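Side-chain contacts in Fdc1 (Candida dubliniensis, PDB 4ZAD), which catalyses the reversible decarboxylation of aromatic acrylic acids such as ferulic, p-coumaric and cinnamic acid to their vinyl derivatives, using prenylated FMN and manganese: residues G36-K41 with A48-N53; P319-N322 with T327-T330. All blocks are in the same frame, centred on the assembly; numbering follows the deposited sequence.

Contact 1 of 2, residues G36-K41 with A48-N53; sequences GAITRK and AAPLFN
Ile38 reaches from the helix to the outer edge of the Phe52 ring, the two side chains approaching from opposite directions. Its CB already lies 4.1 Å from Phe52 CZ. At the branch, CG2 stands anti to the backbone N (chi1 -66° for CG1) and meets Phe52 CZ at 4.0 Å; the same methyl comes loosely near Pro50 CG, at 4.5 Å. CG1 carries the chain on to CD1, which ends in the plane of the ring, 3.6 Å from Phe52 CE2, so the tip abuts the rim and covers no face. Thr39 crosses Phe52 at about a right angle: its CG2 sits 4.1 Å from Phe52 CE1 and also touches Pro50 CG. The methyl can face the strand because OG1 turns back along the helix, where it bonds Val35 O. All four side chains are buried, and the join is wholly apolar. Val29 touches both Ile38 and Phe52, and Ile504 of the second subunit packs on Ile38. Segment 36-41 of helix 34-45 runs at 156° to strand 49-52, the segment axes approaching to 8.8 Å, in a beta-alpha-beta crossover from strand 22-25 to its parallel neighbour.

Contact 2 of 2, residues P319-N322 with T327-T330; sequences PISN and TDET. With 4LU (1-deoxy-5-O-phosphono-1-(3,3,4,5-tetramethyl-9,11-dioxo-2,3,8,9,10,11-hexahydro-7H-quinolino[1,8-fg]pteridin-12-ium-7-y l)-D-ribitol), chain E.
Ser321 and Glu329 are joined by the hydrogen bond that spans this contact, Ser321 OG donating to Glu329 OE1 at 2.6 Å. The hydroxyl meets the carboxylate oxygen on its anti side, 22° out of the carboxylate plane. Glu329 folds at chi2 (72°), which brings its carboxylate round to the serine instead of letting the chain run out straight. OE1 also pairs with Tyr43 OH, and OE2 takes the backbone N-H of Gly75. With both oxygens engaged, the buried carboxylate is held against rotation.

A second set of polar contacts closes the helix start. Asp328 occupies the N-cap of helix 329-332 and its OD1 accepts from Thr330 N at 2.7 Å, with an N-H...O angle of 155°. Its other oxygen, OD2, receives the N-H of Gly324, in the loop between the two segments, and Arg40 of helix 34-45 braces the cap from outside.

Apolar contacts turn toward the cofactor. Ser321 CB lies 3.7 Å from C7M, the methyl on the flavin's benzenoid ring, while OG, anti to the backbone N, is directed to the glutamate. Thr330 CG2 approaches C12, one of the paired methyls on the added prenyl ring, at 3.9 Å.

Together the capped helix and the loop after strand 317-319 form part of the wall of the prenylated-FMN pocket of a UbiD-type decarboxylase. They supply its hydrocarbon end with contacts, while Lys405 NZ, Gln196 NE2 and the backbone N of Arg179 hydrogen-bond the cofactor.

Overall arrangement
Contact 1 is complete before contact 2 begins along the chain, yet their centres lie only 11 Å apart. Helix 34-45 connects them: one side packs on strand 49-52, and Arg40 extends to the other contact, where its NH2 is 2.6 Å from Asp328 OD2 in a salt bridge and 2.9 Å from Asn322 O in a probable hydrogen bond. The sheet is shared too, since strands 22-25, 49-52, 69-71 and 317-319 lie side by side in that order, and Pro319 of contact 2 ends the last one. The N-terminal beta-alpha-beta unit is thus tied directly to a wall of the cofactor pocket, with the second subunit touching both contacts.

Contact 1 of 2, residues G36-K41 with A48-N53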
ATOM      1  N   GLY A  36      -1.138  26.813  -2.926  1.00 30.23           N
ATOM      2  CA  GLY A  36      -1.031  25.501  -2.331  1.00 29.94           C
ATOM      3  C   GLY A  36      -2.120  24.513  -2.721  1.00 29.64           C
ATOM      4  O   GLY A  36      -1.841  23.328  -2.900  1.00 29.31           O
ATOM      5  N   ALA A  37      -3.365  24.967  -2.823  1.00 28.91           N
ATOM      6  CA  ALA A  37      -4.433  24.070  -3.291  1.00 28.29           C
ATOM      7  C   ALA A  37      -4.116  23.638  -4.693  1.00 27.76           C
ATOM      8  O   ALA A  37      -4.190  22.453  -4.990  1.00 27.43           O
ATOM      9  CB  ALA A  37      -5.789  24.718  -3.261  1.00 28.33           C
ATOM     10  N   ILE A  38      -3.772  24.576  -5.565  1.00 27.07           N
ATOM     11  CA  ILE A  38      -3.579  24.215  -6.976  1.00 27.30           C
ATOM     12  C   ILE A  38      -2.456  23.150  -7.060  1.00 27.98           C
ATOM     13  O   ILE A  38      -2.696  21.979  -7.450  1.00 27.28           O
ATOM     14  CB  ILE A  38      -3.311  25.461  -7.866  1.00 27.40           C
ATOM     15  CG1 ILE A  38      -4.549  26.385  -7.919  1.00 28.39           C
ATOM     16  CG2 ILE A  38      -3.003  25.080  -9.251  1.00 26.41           C
ATOM     17  CD1 ILE A  38      -4.191  27.786  -8.149  1.00 26.86           C
ATOM     18  N   THR A  39      -1.265  23.529  -6.594  1.00 28.06           N
ATOM     19  CA  THR A  39      -0.124  22.658  -6.641  1.00 27.84           C
ATOM     20  C   THR A  39      -0.494  21.282  -6.108  1.00 28.97           C
ATOM     21  O   THR A  39      -0.154  20.265  -6.731  1.00 30.05           O
ATOM     22  CB  THR A  39       1.145  23.267  -5.920  1.00 27.74           C
ATOM     23  OG1 THR A  39       0.835  23.684  -4.600  1.00 25.64           O
ATOM     24  CG2 THR A  39       1.699  24.459  -6.698  1.00 27.87           C
ATOM     25  N   ARG A  40      -1.189  21.233  -4.981  1.00 29.29           N
ATOM     26  CA  ARG A  40      -1.649  19.971  -4.428  1.00 30.17           C
ATOM     27  C   ARG A  40      -2.502  19.124  -5.360  1.00 31.15           C
ATOM     28  O   ARG A  40      -2.365  17.910  -5.380  1.00 31.38           O
ATOM     29  CB  ARG A  40      -2.450  20.209  -3.159  1.00 30.50           C
ATOM     30  CG  ARG A  40      -1.570  20.147  -1.931  1.00 32.62           C
ATOM     31  CD  ARG A  40      -1.134  18.738  -1.774  1.00 33.78           C
ATOM     32  NE  ARG A  40       0.293  18.595  -1.588  1.00 35.89           N
ATOM     33  CZ  ARG A  40       0.901  17.414  -1.566  1.00 35.27           C
ATOM     34  NH1 ARG A  40       0.194  16.306  -1.731  1.00 35.05           N
ATOM     35  NH2 ARG A  40       2.206  17.340  -1.364  1.00 35.57           N
ATOM     36  N   LYS A  41      -3.417  19.757  -6.082  1.00 32.04           N
ATOM     37  CA  LYS A  41      -4.267  19.054  -6.994  1.00 33.08           C
ATOM     38  C   LYS A  41      -3.410  18.583  -8.203  1.00 33.29           C
ATOM     39  O   LYS A  41      -3.569  17.453  -8.671  1.00 33.47           O
ATOM     40  CB  LYS A  41      -5.444  19.944  -7.386  1.00 33.86           C
ATOM     41  CG  LYS A  41      -6.491  19.242  -8.227  1.00 37.20           C
ATOM     42  CD  LYS A  41      -7.907  19.860  -8.139  1.00 41.99           C
ATOM     43  CE  LYS A  41      -8.970  18.848  -8.741  1.00 46.01           C
ATOM     44  NZ  LYS A  41     -10.409  19.341  -8.988  1.00 46.84           N
ATOM     45  N   ALA A  48       0.107  18.756 -15.145  1.00 34.61           N
ATOM     46  CA  ALA A  48       1.246  19.561 -15.537  1.00 34.13           C
ATOM     47  C   ALA A  48       1.659  20.554 -14.433  1.00 33.68           C
ATOM     48  O   ALA A  48       0.855  20.985 -13.609  1.00 32.58           O
ATOM     49  CB  ALA A  48       0.952  20.301 -16.865  1.00 33.76           C
ATOM     50  N   ALA A  49       2.934  20.906 -14.443  1.00 33.79           N
ATOM     51  CA  ALA A  49       3.475  21.824 -13.454  1.00 34.04           C
ATOM     52  C   ALA A  49       2.900  23.183 -13.783  1.00 33.65           C
ATOM     53  O   ALA A  49       2.968  23.592 -14.931  1.00 33.28           O
ATOM     54  CB  ALA A  49       5.015  21.857 -13.519  1.00 33.38           C
ATOM     55  N   PRO A  50       2.334  23.879 -12.782  1.00 33.53           N
ATOM     56  CA  PRO A  50       1.800  25.207 -13.015  1.00 33.94           C
ATOM     57  C   PRO A  50       2.829  26.327 -12.846  1.00 34.19           C
ATOM     58  O   PRO A  50       3.450  26.474 -11.797  1.00 35.06           O
ATOM     59  CB  PRO A  50       0.698  25.325 -11.959  1.00 33.97           C
ATOM     60  CG  PRO A  50       1.162  24.507 -10.848  1.00 33.89           C
ATOM     61  CD  PRO A  50       2.023  23.409 -11.423  1.00 33.66           C
ATOM     62  N   LEU A  51       3.008  27.093 -13.902  1.00 34.00           N
ATOM     63  CA  LEU A  51       3.665  28.359 -13.828  1.00 34.10           C
ATOM     64  C   LEU A  51       2.589  29.434 -13.534  1.00 34.87           C
ATOM     65  O   LEU A  51       1.633  29.620 -14.298  1.00 35.17           O
ATOM     66  CB  LEU A  51       4.389  28.614 -15.134  1.00 33.60           C
ATOM     67  CG  LEU A  51       5.282  29.842 -15.238  1.00 34.54           C
ATOM     68  CD1 LEU A  51       6.231  30.000 -14.064  1.00 32.50           C
ATOM     69  CD2 LEU A  51       6.049  29.778 -16.573  1.00 36.62           C
ATOM     70  N   PHE A  52       2.737  30.112 -12.404  1.00 35.08           N
ATOM     71  CA  PHE A  52       1.819  31.149 -12.006  1.00 35.08           C
ATOM     72  C   PHE A  52       2.395  32.469 -12.432  1.00 36.15           C
ATOM     73  O   PHE A  52       3.309  32.968 -11.785  1.00 35.48           O
ATOM     74  CB  PHE A  52       1.689  31.185 -10.499  1.00 34.80           C
ATOM     75  CG  PHE A  52       1.050  29.995  -9.923  1.00 32.37           C
ATOM     76  CD1 PHE A  52       1.806  28.932  -9.520  1.00 30.16           C
ATOM     77  CD2 PHE A  52      -0.326  29.943  -9.769  1.00 31.15           C
ATOM     78  CE1 PHE A  52       1.214  27.841  -8.982  1.00 30.45           C
ATOM     79  CE2 PHE A  52      -0.912  28.865  -9.222  1.00 29.99           C
ATOM     80  CZ  PHE A  52      -0.143  27.806  -8.827  1.00 30.49           C
ATOM     81  N   ASN A  53       1.857  33.031 -13.517  1.00 38.00           N
ATOM     82  CA  ASN A  53       2.300  34.331 -14.025  1.00 38.87           C
ATOM     83  C   ASN A  53       1.596  35.529 -13.362  1.00 39.57           C
ATOM     84  O   ASN A  53       2.120  36.635 -13.378  1.00 39.83           O
ATOM     85  CB  ASN A  53       2.092  34.429 -15.533  1.00 39.34           C
ATOM     86  CG  ASN A  53       2.879  33.391 -16.335  1.00 40.72           C
ATOM     87  OD1 ASN A  53       2.423  32.979 -17.408  1.00 42.51           O
ATOM     88  ND2 ASN A  53       4.060  32.993 -15.854  1.00 41.02           N
TER

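Contact 2 of 2, residues P319-N322 with T327-T330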
ATOM      1  N   PRO A 319      10.655  28.712  -7.813  1.00 30.96           N
ATOM      2  CA  PRO A 319      10.132  27.396  -7.581  1.00 30.39           C
ATOM      3  C   PRO A 319       9.740  27.218  -6.127  1.00 30.14           C
ATOM      4  O   PRO A 319      10.238  27.917  -5.232  1.00 29.59           O
ATOM      5  CB  PRO A 319      11.266  26.494  -7.960  1.00 30.71           C
ATOM      6  CG  PRO A 319      12.483  27.299  -7.725  1.00 31.38           C
ATOM      7  CD  PRO A 319      12.122  28.715  -7.910  1.00 30.91           C
ATOM      8  N   ILE A 320       8.831  26.267  -5.925  1.00 29.26           N
ATOM      9  CA  ILE A 320       8.083  26.111  -4.688  1.00 28.05           C
ATOM     10  C   ILE A 320       7.842  24.601  -4.536  1.00 26.36           C
ATOM     11  O   ILE A 320       7.656  23.920  -5.535  1.00 23.98           O
ATOM     12  CB  ILE A 320       6.764  26.994  -4.829  1.00 29.06           C
ATOM     13  CG1 ILE A 320       7.062  28.465  -4.443  1.00 31.69           C
ATOM     14  CG2 ILE A 320       5.528  26.445  -4.121  1.00 26.52           C
ATOM     15  CD1 ILE A 320       7.525  28.714  -2.953  1.00 36.97           C
ATOM     16  N   SER A 321       7.928  24.092  -3.302  1.00 25.49           N
ATOM     17  CA  SER A 321       7.397  22.764  -2.924  1.00 24.73           C
ATOM     18  C   SER A 321       6.414  22.826  -1.744  1.00 25.45           C
ATOM     19  O   SER A 321       6.663  23.461  -0.722  1.00 25.51           O
ATOM     20  CB  SER A 321       8.500  21.775  -2.583  1.00 24.42           C
ATOM     21  OG  SER A 321       7.962  20.563  -2.092  1.00 20.83           O
ATOM     22  N   ASN A 322       5.307  22.116  -1.887  1.00 26.04           N
ATOM     23  CA  ASN A 322       4.200  22.215  -0.963  1.00 26.33           C
ATOM     24  C   ASN A 322       3.949  20.821  -0.474  1.00 26.63           C
ATOM     25  O   ASN A 322       3.175  20.086  -1.077  1.00 26.60           O
ATOM     26  CB  ASN A 322       2.987  22.794  -1.680  1.00 26.24           C
ATOM     27  CG  ASN A 322       1.802  22.988  -0.776  1.00 27.22           C
ATOM     28  OD1 ASN A 322       1.938  23.116   0.449  1.00 27.02           O
ATOM     29  ND2 ASN A 322       0.606  22.998  -1.380  1.00 27.59           N
ATOM     30  N   THR A 327       2.161  11.980  -3.819  1.00 25.13           N
ATOM     31  CA  THR A 327       3.635  12.163  -3.916  1.00 25.69           C
ATOM     32  C   THR A 327       4.139  13.572  -4.361  1.00 25.38           C
ATOM     33  O   THR A 327       3.523  14.227  -5.188  1.00 26.22           O
ATOM     34  CB  THR A 327       4.394  10.903  -4.591  1.00 25.17           C
ATOM     35  OG1 THR A 327       5.372  11.354  -5.542  1.00 27.23           O
ATOM     36  CG2 THR A 327       3.468   9.923  -5.240  1.00 25.16           C
ATOM     37  N   ASP A 328       5.241  14.031  -3.757  1.00 25.54           N
ATOM     38  CA  ASP A 328       5.762  15.397  -3.943  1.00 26.05           C
ATOM     39  C   ASP A 328       7.261  15.403  -3.765  1.00 26.35           C
ATOM     40  O   ASP A 328       7.816  14.359  -3.493  1.00 27.04           O
ATOM     41  CB  ASP A 328       5.037  16.450  -3.058  1.00 26.56           C
ATOM     42  CG  ASP A 328       5.364  16.368  -1.558  1.00 26.83           C
ATOM     43  OD1 ASP A 328       6.490  16.686  -1.128  1.00 31.22           O
ATOM     44  OD2 ASP A 328       4.453  16.083  -0.772  1.00 26.68           O
ATOM     45  N   GLU A 329       7.926  16.544  -3.953  1.00 26.90           N
ATOM     46  CA  GLU A 329       9.389  16.632  -3.803  1.00 26.71           C
ATOM     47  C   GLU A 329       9.898  16.085  -2.482  1.00 26.47           C
ATOM     48  O   GLU A 329      11.034  15.631  -2.420  1.00 26.77           O
ATOM     49  CB  GLU A 329       9.917  18.076  -3.883  1.00 27.77           C
ATOM     50  CG  GLU A 329       9.692  18.828  -5.198  1.00 28.61           C
ATOM     51  CD  GLU A 329       8.239  19.232  -5.411  1.00 29.41           C
ATOM     52  OE1 GLU A 329       7.515  19.513  -4.421  1.00 26.39           O
ATOM     53  OE2 GLU A 329       7.842  19.258  -6.596  1.00 32.28           O
ATOM     54  N   THR A 330       9.121  16.147  -1.410  1.00 25.72           N
ATOM     55  CA  THR A 330       9.623  15.594  -0.148  1.00 25.81           C
ATOM     56  C   THR A 330       9.546  14.069  -0.193  1.00 25.78           C
ATOM     57  O   THR A 330       9.866  13.392   0.779  1.00 25.24           O
ATOM     58  CB  THR A 330       8.885  16.119   1.094  1.00 25.95           C
ATOM     59  OG1 THR A 330       7.475  15.836   1.002  1.00 26.53           O
ATOM     60  CG2 THR A 330       9.086  17.600   1.221  1.00 25.27           C
TER
HETATM   61  C9  4LU E 603      14.148  18.649   1.079  1.00 25.48           C
HETATM   62  C8  4LU E 603      13.449  19.190  -0.007  1.00 23.73           C
HETATM   63  C7  4LU E 603      12.457  20.161   0.192  1.00 23.50           C
HETATM   64  C10 4LU E 603      15.043  19.650   4.516  1.00 31.52           C
HETATM   65  C6  4LU E 603      12.115  20.535   1.594  1.00 26.69           C
HETATM   66  N3  4LU E 603      15.056  21.018   6.879  1.00 35.70           N
HETATM   67  C2  4LU E 603      16.088  20.226   6.567  1.00 33.13           C
HETATM   68  C13 4LU E 603      11.734  22.878   1.522  1.00 29.97           C
HETATM   69  C5  4LU E 603      11.100  21.555   1.881  1.00 29.47           C
HETATM   70  C1  4LU E 603      11.664  21.109   4.287  1.00 31.33           C
HETATM   71  O2  4LU E 603      17.025  20.167   7.375  1.00 30.21           O
HETATM   72  N1  4LU E 603      16.083  19.542   5.397  1.00 33.42           N
HETATM   73  C4  4LU E 603      13.994  21.148   6.058  1.00 34.33           C
HETATM   74  O4  4LU E 603      13.102  21.923   6.479  1.00 35.46           O
HETATM   75  C4A 4LU E 603      13.946  20.468   4.863  1.00 31.85           C
HETATM   76  N5  4LU E 603      12.624  20.271   4.016  1.00 30.35           N
HETATM   77  C3  4LU E 603      10.912  21.750   3.309  1.00 31.29           C
HETATM   78  C12 4LU E 603       9.803  21.400   1.095  1.00 25.41           C
HETATM   79  C5A 4LU E 603      12.861  19.890   2.706  1.00 26.84           C
HETATM   80  C7M 4LU E 603      11.696  20.790  -0.946  1.00 18.57           C
HETATM   81  C8M 4LU E 603      13.855  18.718  -1.379  1.00 19.71           C
HETATM   82  C9A 4LU E 603      13.989  19.095   2.401  1.00 26.54           C
HETATM   83  N10 4LU E 603      15.074  18.966   3.338  1.00 26.88           N
HETATM   84  C1' 4LU E 603      15.902  17.753   3.370  1.00 25.72           C
HETATM   85  C2' 4LU E 603      17.330  18.148   2.991  1.00 23.97           C
HETATM   86  O2' 4LU E 603      17.278  18.974   1.810  1.00 25.48           O
HETATM   87  C3' 4LU E 603      18.237  16.929   2.775  1.00 22.32           C
HETATM   88  O3' 4LU E 603      18.365  16.190   4.008  1.00 19.77           O
HETATM   89  C4' 4LU E 603      19.640  17.325   2.267  1.00 20.41           C
HETATM   90  O4' 4LU E 603      20.526  16.211   2.407  1.00 16.95           O
HETATM   91  C5' 4LU E 603      20.233  18.489   3.079  1.00 20.03           C
HETATM   92  O5' 4LU E 603      21.543  18.846   2.686  1.00 15.72           O
HETATM   93  P   4LU E 603      22.843  18.454   3.510  1.00 19.83           P
HETATM   94  O2P 4LU E 603      23.853  19.296   2.730  1.00 13.58           O
HETATM   95  O3P 4LU E 603      22.916  16.920   3.347  1.00 16.03           O
HETATM   96  O1P 4LU E 603      22.588  18.881   4.940  1.00 15.88           O